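Local coordinates for protein putative dehydrogenase (Pseudomonas fluorescens, PDB 6UUG) that acts as the flavin-dependent oxygenase of a two-component methanesulfinate monooxygenase, MsuC, in bacterial sulfur assimilation, on an acyl-CoA dehydrogenase-like fold, at residues K97-S100 and S101-H104; A267-E270 and A271-Y274; G354-I357 and C358-F362; E363-G366 and A367-H371. All blocks are in the same frame, centred on the assembly; numbering follows the deposited sequence.

Interaction 1 of 4, residues K97-S100 and S101-H104; sequences KVDS and SIAH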
loop_
_atom_site.group_PDB
_atom_site.type_symbol
_atom_site.label_atom_id
_atom_site.label_comp_id
_atom_site.label_asym_id
_atom_site.label_seq_id
_atom_site.Cartn_x
_atom_site.Cartn_y
_atom_site.Cartn_z
ATOM N N LYS A 97 13.997 22.115 -1.336
ATOM C CA LYS A 97 13.859 21.577 -2.685
ATOM C C LYS A 97 15.218 21.289 -3.312
ATOM O O LYS A 97 15.337 20.356 -4.120
ATOM C CB LYS A 97 13.082 22.548 -3.568
ATOM C CG LYS A 97 11.651 22.769 -3.152
ATOM C CD LYS A 97 11.012 23.874 -4.004
ATOM C CE LYS A 97 9.618 24.139 -3.554
ATOM N NZ LYS A 97 8.902 25.048 -4.523
ATOM N N VAL A 98 16.252 22.050 -2.937
ATOM C CA VAL A 98 17.559 21.944 -3.580
ATOM C C VAL A 98 18.623 21.450 -2.602
ATOM O O VAL A 98 19.598 20.807 -3.011
ATOM C CB VAL A 98 17.993 23.289 -4.203
ATOM C CG1 VAL A 98 17.010 23.731 -5.274
ATOM C CG2 VAL A 98 18.131 24.359 -3.142
ATOM N N ASP A 99 18.455 21.740 -1.310
ATOM C CA ASP A 99 19.542 21.510 -0.355
ATOM C C ASP A 99 18.939 21.388 1.050
ATOM O O ASP A 99 18.804 22.386 1.760
ATOM C CB ASP A 99 20.551 22.640 -0.434
ATOM C CG ASP A 99 21.794 22.388 0.397
ATOM O OD1 ASP A 99 21.797 21.471 1.258
ATOM O OD2 ASP A 99 22.785 23.127 0.172
ATOM N N SER A 100 18.595 20.163 1.435
ATOM C CA SER A 100 17.901 19.991 2.704
ATOM C C SER A 100 18.818 20.212 3.897
ATOM O O SER A 100 18.314 20.486 4.987
ATOM C CB SER A 100 17.270 18.604 2.784
ATOM O OG SER A 100 18.263 17.610 2.712
ATOM N N SER A 101 20.140 20.070 3.728
ATOM C CA SER A 101 21.061 20.398 4.821
ATOM C C SER A 101 21.057 21.888 5.116
ATOM O O SER A 101 21.039 22.303 6.282
ATOM C CB SER A 101 22.479 19.945 4.482
ATOM O OG SER A 101 22.562 18.542 4.561
ATOM N N ILE A 102 21.098 22.706 4.072
ATOM C CA ILE A 102 20.981 24.147 4.264
ATOM C C ILE A 102 19.606 24.490 4.822
ATOM O O ILE A 102 19.474 25.336 5.719
ATOM C CB ILE A 102 21.275 24.870 2.936
ATOM C CG1 ILE A 102 22.788 24.912 2.712
ATOM C CG2 ILE A 102 20.705 26.281 2.923
ATOM C CD1 ILE A 102 23.522 25.760 3.746
ATOM N N ALA A 103 18.558 23.825 4.320
ATOM C CA ALA A 103 17.224 24.087 4.854
ATOM C C ALA A 103 17.171 23.781 6.343
ATOM O O ALA A 103 16.550 24.522 7.115
ATOM C CB ALA A 103 16.180 23.264 4.102
ATOM N N HIS A 104 17.831 22.697 6.760
ATOM C CA HIS A 104 17.823 22.271 8.160
ATOM C C HIS A 104 18.509 23.283 9.068
ATOM O O HIS A 104 17.961 23.671 10.103
ATOM C CB HIS A 104 18.506 20.907 8.257
ATOM C CG HIS A 104 18.345 20.213 9.577
ATOM N ND1 HIS A 104 18.392 18.840 9.685
ATOM C CD2 HIS A 104 18.165 20.682 10.834
ATOM C CE1 HIS A 104 18.244 18.492 10.951
ATOM N NE2 HIS A 104 18.107 19.591 11.670
HETATM O O HOH W 1 21.198 17.776 2.347
#

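Interaction 2 of 4, residues A267-E270 and A271-Y274; sequences AFEE and ARQY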
loop_
_atom_site.group_PDB
_atom_site.type_symbol
_atom_site.label_atom_id
_atom_site.label_comp_id
_atom_site.label_asym_id
_atom_site.label_seq_id
_atom_site.Cartn_x
_atom_site.Cartn_y
_atom_site.Cartn_z
ATOM N N ALA A 267 12.569 16.595 -5.429
ATOM C CA ALA A 267 12.719 15.298 -6.084
ATOM C C ALA A 267 11.775 15.177 -7.270
ATOM O O ALA A 267 12.167 14.733 -8.357
ATOM C CB ALA A 267 12.456 14.172 -5.080
ATOM N N PHE A 268 10.511 15.564 -7.067
ATOM C CA PHE A 268 9.525 15.522 -8.136
ATOM C C PHE A 268 9.964 16.375 -9.320
ATOM O O PHE A 268 9.903 15.933 -10.471
ATOM C CB PHE A 268 8.175 16.009 -7.598
ATOM C CG PHE A 268 7.140 16.268 -8.656
ATOM C CD1 PHE A 268 6.306 15.250 -9.095
ATOM C CD2 PHE A 268 6.954 17.554 -9.161
ATOM C CE1 PHE A 268 5.322 15.490 -10.070
ATOM C CE2 PHE A 268 5.970 17.807 -10.123
ATOM C CZ PHE A 268 5.158 16.772 -10.579
ATOM N N GLU A 269 10.396 17.610 -9.054
ATOM C CA GLU A 269 10.790 18.475 -10.163
ATOM C C GLU A 269 12.022 17.932 -10.878
ATOM O O GLU A 269 12.117 18.011 -12.108
ATOM C CB GLU A 269 11.026 19.899 -9.672
ATOM C CG GLU A 269 11.343 20.885 -10.808
ATOM C CD GLU A 269 10.321 20.864 -11.951
ATOM O OE1 GLU A 269 9.110 20.646 -11.711
ATOM O OE2 GLU A 269 10.739 21.075 -13.106
ATOM N N GLU A 270 12.975 17.370 -10.136
ATOM C CA GLU A 270 14.158 16.822 -10.794
ATOM C C GLU A 270 13.788 15.624 -11.660
ATOM O O GLU A 270 14.319 15.461 -12.767
ATOM C CB GLU A 270 15.221 16.447 -9.755
ATOM C CG GLU A 270 16.561 16.030 -10.371
ATOM C CD GLU A 270 17.717 16.001 -9.369
ATOM O OE1 GLU A 270 17.466 15.938 -8.155
ATOM O OE2 GLU A 270 18.886 16.041 -9.805
ATOM N N ALA A 271 12.863 14.786 -11.182
ATOM C CA ALA A 271 12.399 13.645 -11.961
ATOM C C ALA A 271 11.693 14.103 -13.232
ATOM O O ALA A 271 11.921 13.549 -14.314
ATOM C CB ALA A 271 11.474 12.771 -11.109
ATOM N N ARG A 272 10.808 15.099 -13.106
ATOM C CA ARG A 272 10.157 15.697 -14.265
ATOM C C ARG A 272 11.173 16.059 -15.336
ATOM O O ARG A 272 11.020 15.702 -16.508
ATOM C CB ARG A 272 9.410 16.970 -13.850
ATOM C CG ARG A 272 7.959 16.830 -13.496
ATOM C CD ARG A 272 7.318 18.235 -13.458
ATOM N NE ARG A 272 6.925 18.696 -14.787
ATOM C CZ ARG A 272 7.466 19.725 -15.437
ATOM N NH1 ARG A 272 8.434 20.446 -14.883
ATOM N NH2 ARG A 272 7.023 20.043 -16.648
ATOM N N GLN A 273 12.197 16.817 -14.955
ATOM C CA GLN A 273 13.177 17.252 -15.944
ATOM C C GLN A 273 13.847 16.052 -16.588
ATOM O O GLN A 273 14.044 16.022 -17.807
ATOM C CB GLN A 273 14.216 18.176 -15.296
ATOM C CG GLN A 273 13.657 19.496 -14.788
ATOM C CD GLN A 273 13.049 20.330 -15.898
ATOM O OE1 GLN A 273 13.549 20.335 -17.025
ATOM N NE2 GLN A 273 11.958 21.031 -15.592
ATOM N N TYR A 274 14.158 15.022 -15.791
ATOM C CA TYR A 274 14.852 13.861 -16.334
ATOM C C TYR A 274 13.942 13.058 -17.256
ATOM O O TYR A 274 14.361 12.658 -18.349
ATOM C CB TYR A 274 15.389 12.996 -15.190
ATOM C CG TYR A 274 16.459 12.035 -15.643
ATOM C CD1 TYR A 274 16.120 10.808 -16.203
ATOM C CD2 TYR A 274 17.806 12.359 -15.533
ATOM C CE1 TYR A 274 17.091 9.923 -16.636
ATOM C CE2 TYR A 274 18.792 11.470 -15.963
ATOM C CZ TYR A 274 18.422 10.254 -16.513
ATOM O OH TYR A 274 19.376 9.362 -16.954
#

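Interaction 3 of 4, residues G354-I357 and C358-F362; sequences GLEI and CSRLF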
loop_
_atom_site.group_PDB
_atom_site.type_symbol
_atom_site.label_atom_id
_atom_site.label_comp_id
_atom_site.label_asym_id
_atom_site.label_seq_id
_atom_site.Cartn_x
_atom_site.Cartn_y
_atom_site.Cartn_z
ATOM N N GLY A 354 5.914 11.511 1.104
ATOM C CA GLY A 354 7.142 12.074 0.570
ATOM C C GLY A 354 8.180 11.002 0.279
ATOM O O GLY A 354 8.812 10.998 -0.775
ATOM N N LEU A 355 8.379 10.079 1.227
ATOM C CA LEU A 355 9.412 9.070 1.010
ATOM C C LEU A 355 9.047 8.167 -0.155
ATOM O O LEU A 355 9.931 7.750 -0.922
ATOM C CB LEU A 355 9.634 8.257 2.297
ATOM C CG LEU A 355 10.883 7.375 2.311
ATOM C CD1 LEU A 355 12.147 8.233 2.379
ATOM C CD2 LEU A 355 10.796 6.427 3.505
ATOM N N GLU A 356 7.748 7.906 -0.331
ATOM C CA GLU A 356 7.286 7.089 -1.451
ATOM C C GLU A 356 7.579 7.759 -2.793
ATOM O O GLU A 356 8.005 7.098 -3.747
ATOM C CB GLU A 356 5.793 6.813 -1.296
ATOM C CG GLU A 356 5.149 6.105 -2.493
ATOM C CD GLU A 356 5.684 4.694 -2.724
ATOM O OE1 GLU A 356 5.386 4.124 -3.799
ATOM O OE2 GLU A 356 6.393 4.152 -1.845
ATOM N N ILE A 357 7.362 9.076 -2.890
ATOM C CA ILE A 357 7.727 9.780 -4.123
ATOM C C ILE A 357 9.230 9.668 -4.388
ATOM O O ILE A 357 9.663 9.422 -5.522
ATOM C CB ILE A 357 7.269 11.251 -4.055
ATOM C CG1 ILE A 357 5.748 11.322 -4.044
ATOM C CG2 ILE A 357 7.857 12.049 -5.218
ATOM C CD1 ILE A 357 5.209 12.743 -3.764
ATOM N N CYS A 358 10.056 9.877 -3.359
ATOM C CA CYS A 358 11.498 9.859 -3.554
ATOM C C CYS A 358 11.999 8.480 -3.980
ATOM O O CYS A 358 13.054 8.382 -4.613
ATOM C CB CYS A 358 12.213 10.296 -2.280
ATOM S SG CYS A 358 11.927 12.033 -1.832
ATOM N N SER A 359 11.261 7.422 -3.659
ATOM C CA SER A 359 11.629 6.082 -4.124
ATOM C C SER A 359 11.047 5.769 -5.497
ATOM O O SER A 359 11.750 5.267 -6.389
ATOM C CB SER A 359 11.149 5.026 -3.123
ATOM O OG SER A 359 11.380 3.701 -3.638
ATOM N N ARG A 360 9.755 6.028 -5.671
ATOM C CA ARG A 360 9.088 5.561 -6.872
ATOM C C ARG A 360 9.379 6.436 -8.079
ATOM O O ARG A 360 9.112 5.993 -9.202
ATOM C CB ARG A 360 7.581 5.465 -6.649
ATOM C CG ARG A 360 7.007 4.190 -7.249
ATOM C CD ARG A 360 5.573 4.350 -7.651
ATOM N NE ARG A 360 4.772 4.951 -6.594
ATOM C CZ ARG A 360 3.651 5.620 -6.828
ATOM N NH1 ARG A 360 3.226 5.752 -8.078
ATOM N NH2 ARG A 360 2.965 6.157 -5.822
ATOM N N LEU A 361 9.969 7.626 -7.885
ATOM C CA LEU A 361 10.347 8.436 -9.047
ATOM C C LEU A 361 11.342 7.704 -9.937
ATOM O O LEU A 361 11.401 7.976 -11.140
ATOM C CB LEU A 361 10.914 9.797 -8.619
ATOM C CG LEU A 361 12.275 9.846 -7.913
ATOM C CD1 LEU A 361 13.456 9.847 -8.913
ATOM C CD2 LEU A 361 12.361 11.082 -7.006
ATOM N N PHE A 362 12.113 6.762 -9.386
ATOM C CA PHE A 362 13.062 6.069 -10.241
ATOM C C PHE A 362 12.375 5.226 -11.301
ATOM O O PHE A 362 12.992 4.943 -12.335
ATOM C CB PHE A 362 14.012 5.209 -9.394
ATOM C CG PHE A 362 15.075 6.009 -8.677
ATOM C CD1 PHE A 362 16.277 6.319 -9.306
ATOM C CD2 PHE A 362 14.862 6.479 -7.379
ATOM C CE1 PHE A 362 17.269 7.062 -8.654
ATOM C CE2 PHE A 362 15.853 7.224 -6.712
ATOM C CZ PHE A 362 17.054 7.520 -7.349
#

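Interaction 4 of 4, residues E363-G366 and A367-H371; sequences EVTG and ARSTH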
loop_
_atom_site.group_PDB
_atom_site.type_symbol
_atom_site.label_atom_id
_atom_site.label_comp_id
_atom_site.label_asym_id
_atom_site.label_seq_id
_atom_site.Cartn_x
_atom_site.Cartn_y
_atom_site.Cartn_z
ATOM N N GLU A 363 11.118 4.831 -11.089
ATOM C CA GLU A 363 10.403 4.067 -12.117
ATOM C C GLU A 363 10.019 4.908 -13.332
ATOM O O GLU A 363 9.676 4.340 -14.373
ATOM C CB GLU A 363 9.144 3.429 -11.545
ATOM C CG GLU A 363 9.423 2.332 -10.537
ATOM C CD GLU A 363 8.209 1.456 -10.294
ATOM O OE1 GLU A 363 8.047 0.986 -9.150
ATOM O OE2 GLU A 363 7.424 1.228 -11.246
ATOM N N VAL A 364 10.032 6.232 -13.226
ATOM C CA VAL A 364 9.768 7.086 -14.380
ATOM C C VAL A 364 10.999 7.816 -14.875
ATOM O O VAL A 364 10.923 8.458 -15.935
ATOM C CB VAL A 364 8.637 8.102 -14.111
ATOM C CG1 VAL A 364 7.337 7.374 -13.749
ATOM C CG2 VAL A 364 9.052 9.093 -13.049
ATOM N N THR A 365 12.120 7.758 -14.158
ATOM C CA THR A 365 13.369 8.295 -14.684
ATOM C C THR A 365 14.217 7.204 -15.337
ATOM O O THR A 365 14.846 7.452 -16.368
ATOM C CB THR A 365 14.162 9.027 -13.589
ATOM O OG1 THR A 365 14.483 8.133 -12.513
ATOM C CG2 THR A 365 13.362 10.189 -13.047
ATOM N N GLY A 366 14.241 5.994 -14.777
ATOM C CA GLY A 366 14.779 4.843 -15.488
ATOM C C GLY A 366 16.204 4.482 -15.098
ATOM O O GLY A 366 16.834 5.092 -14.227
ATOM N N ALA A 367 16.721 3.474 -15.813
ATOM C CA ALA A 367 17.949 2.797 -15.403
ATOM C C ALA A 367 19.178 3.696 -15.487
ATOM O O ALA A 367 20.141 3.491 -14.743
ATOM C CB ALA A 367 18.164 1.541 -16.254
ATOM N N ARG A 368 19.180 4.680 -16.383
ATOM C CA ARG A 368 20.339 5.557 -16.490
ATOM C C ARG A 368 20.355 6.661 -15.434
ATOM O O ARG A 368 21.384 7.329 -15.270
ATOM C CB ARG A 368 20.396 6.154 -17.905
ATOM C CG ARG A 368 20.834 5.139 -18.974
ATOM C CD ARG A 368 20.321 5.484 -20.374
ATOM N NE ARG A 368 20.757 6.804 -20.827
ATOM C CZ ARG A 368 19.974 7.881 -20.873
ATOM N NH1 ARG A 368 18.702 7.803 -20.498
ATOM N NH2 ARG A 368 20.462 9.039 -21.301
ATOM N N SER A 369 19.262 6.853 -14.694
ATOM C CA SER A 369 19.171 7.951 -13.734
ATOM C C SER A 369 19.855 7.647 -12.408
ATOM O O SER A 369 19.908 8.530 -11.539
ATOM C CB SER A 369 17.699 8.312 -13.476
ATOM O OG SER A 369 17.002 7.262 -12.818
ATOM N N THR A 370 20.362 6.428 -12.229
ATOM C CA THR A 370 21.104 6.044 -11.035
ATOM C C THR A 370 22.593 6.364 -11.133
ATOM O O THR A 370 23.346 6.015 -10.219
ATOM C CB THR A 370 20.915 4.548 -10.754
ATOM O OG1 THR A 370 21.306 3.791 -11.910
ATOM C CG2 THR A 370 19.455 4.257 -10.430
ATOM N N HIS A 371 23.030 7.010 -12.214
ATOM C CA HIS A 371 24.418 7.440 -12.334
ATOM C C HIS A 371 24.839 8.228 -11.100
ATOM O O HIS A 371 24.111 9.111 -10.634
ATOM C CB HIS A 371 24.588 8.291 -13.595
ATOM C CG HIS A 371 26.012 8.429 -14.046
ATOM N ND1 HIS A 371 27.024 8.844 -13.209
ATOM C CD2 HIS A 371 26.590 8.205 -15.251
ATOM C CE1 HIS A 371 28.166 8.865 -13.874
ATOM N NE2 HIS A 371 27.930 8.483 -15.116
HETATM O O HOH W 2 17.119 6.469 -17.508
#

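Interaction 1 of 4, residues K97-S100 and S101-H104
An N-cap opens helix 100-119, where Asp99 turns its carboxylate back onto the first turn and accepts from Ile102 N. That bond, Ile102 N to Asp99 OD1, is 3.2 Å long and nearly straight at 170°, yet the N-H arrives from above the carboxylate plane, 70° out of it. CG of Asp99 stands anti to the backbone N (chi1 -173°), which swings the carboxylate over the helix start. Its other oxygen, OD2, lies 3.1 Å from CG1 of Ile102 and forms a salt bridge with Arg50. The carboxylate is thereby gripped by a helix N-H and a guanidinium, both of which would favour its negative charge. The regular i to i+4 pattern starts at once: Ala103 N gives to Asp99 O at 2.9 Å, and His104 N to Ser100 O at 2.9 Å. A water joins the two serine hydroxyls, 3.0 Å from Ser100 OG and 2.7 Å from Ser101 OG. Gln213 takes up Ser100 OG and His104 ND1, while Gln215 N meets Ser101 OG. The arrangement is that of a classic aspartate N-cap, here buried at the start of a helix in the N-terminal helical region of an acyl-CoA dehydrogenase-type fold.

Interaction 2 of 4, residues A267-E270 and A271-Y274
One face of the Phe268 ring carries the aliphatic part of Arg272: CG sits over it in a CH-pi contact, 4.3 Å from the ring centroid and displaced toward the rim, and CD of Arg272 comes within 3.6 Å of Phe268 CE2. The guanidinium is tilted 30° from the ring, and at its edge, near its plane, lies the carboxylate of Glu269. NH1 of Arg272 reaches both oxygens there, Glu269 OE2 at 3.0 Å and OE1 at 3.2 Å, in a salt bridge whose two hydrogen bonds are each weak. A bend at chi2 (52°) curls the Glu269 chain along the helix toward these partners. Glu269 OE2 also accepts a straight 2.8 Å bond from Gln273 NE2 and lies in the amide plane of Gln273, so one oxygen serves i+3 and i+4 together. With an alanine here instead of Glu269, NH1 of Arg272 would probably lose its countercharge and the Gln273 amide would be freer to turn. Arg272 also faces the second subunit, where NH2 donates to Leu404 O. Within the chain, this turn of helix 247-277 packs through Phe268 on Phe303 and Leu307 and through Ala271 on Tyr300, all of helix 294-327, while Tyr274 rests on Thr365 of helix 362-365.

Interaction 3 of 4, residues G354-I357 and C358-F362
The backbone runs as alpha helix through the last turns of helix 333-360, with i to i+4 bonds such as Arg360 N to Glu356 O at 2.8 Å and Leu361 N to Ile357 O at 3.0 Å. The same i to i+4 spacing brings the side chains of Glu356 and Arg360 together in a salt bridge. Arg360 NE donates to Glu356 OE1 at 3.0 Å and 162°, meeting the oxygen on its anti side, 20° out of the carboxylate plane. The carboxylate sits at the guanidinium edge and is met there by NE; the two planes are 38° apart. Bends at chi2 of Glu356 and chi3 of Arg360 let the chains cross at an angle on the helix surface. NH1 of Arg360 forms a second salt bridge, to Glu302, and also bonds His299, which ties this helix end to helix 294-327. Leu361 places CB, CG and CD2 against Ile357 O, the acceptor of its own N-H, with Leu361 CB 3.4 Å from that oxygen, and its CD1 lies over one face of the Phe362 ring. Ile357 makes apolar contacts with Phe303, Ala306 and Leu307 of helix 294-327, Cys358 touches helices 247-277 and 378-386, and Ser359 touches Trp380 of the third subunit.

Interaction 4 of 4, residues E363-G366 and A367-H371
Ala367 follows directly on Gly366, whose positive phi (99°) ends helix 362-365 and turns the chain; a side chain there would jam against the preceding carbonyl oxygen. At Arg368 the backbone N gives to a water at 3.0 Å, and that water donates to Thr365 O, bridging the helix end to the new turn. The Arg368 side chain leads off to Glu278 O through NH1. Ser369 then closes the turn on one acceptor. Ser369 N reaches Gly366 O at 3.0 Å from above the carbonyl plane, and Ser369 OG donates to the same oxygen at 2.6 Å, in that plane. Ser369 OG stands between the backbone N and the carbonyl carbon (chi1 66°), and from there it also meets Thr365 OG1 at 2.7 Å. An alanine at Ser369 is likely to leave Gly366 O with just the backbone N-H of this pair of donors and Thr365 OG1 without its hydroxyl neighbour. Thr370 adds a further clasp, with OG1 donating to Ala367 O at 3.1 Å, and the same hydroxyl has Asn210 of the third subunit as a partner. The turn lies between helices 362-365 and 378-386 in the chain: Arg368 and Ser369 press on Tyr274 of helix 247-277, Val364 on Val296, His299 and Tyr300 of helix 294-327, and Ala367 on His389 of the third subunit.

How the interactions relate
Interactions 2, 3 and 4 form one cluster in the C-terminal helical region, with neighbouring centres about 11 to 12 Å apart. Ala267 is shared ground between 2 and 3, its CB 3.6 Å from Leu361 CD2, and Ala271 touches both Leu361 and Thr365 of interaction 4. Tyr274 joins 2 to 4, its CE1 lying 3.3 Å from Thr365 O, and Phe362 joins 3 to 4, its CD1 being 3.7 Å from Ser369 OG. Interactions 3 and 4 both face the third subunit, whereas 2 faces the second. Interaction 1 stands apart in the N-terminal acyl-CoA dehydrogenase domain, its centre about 16 Å from that of 2, without touching any of the three.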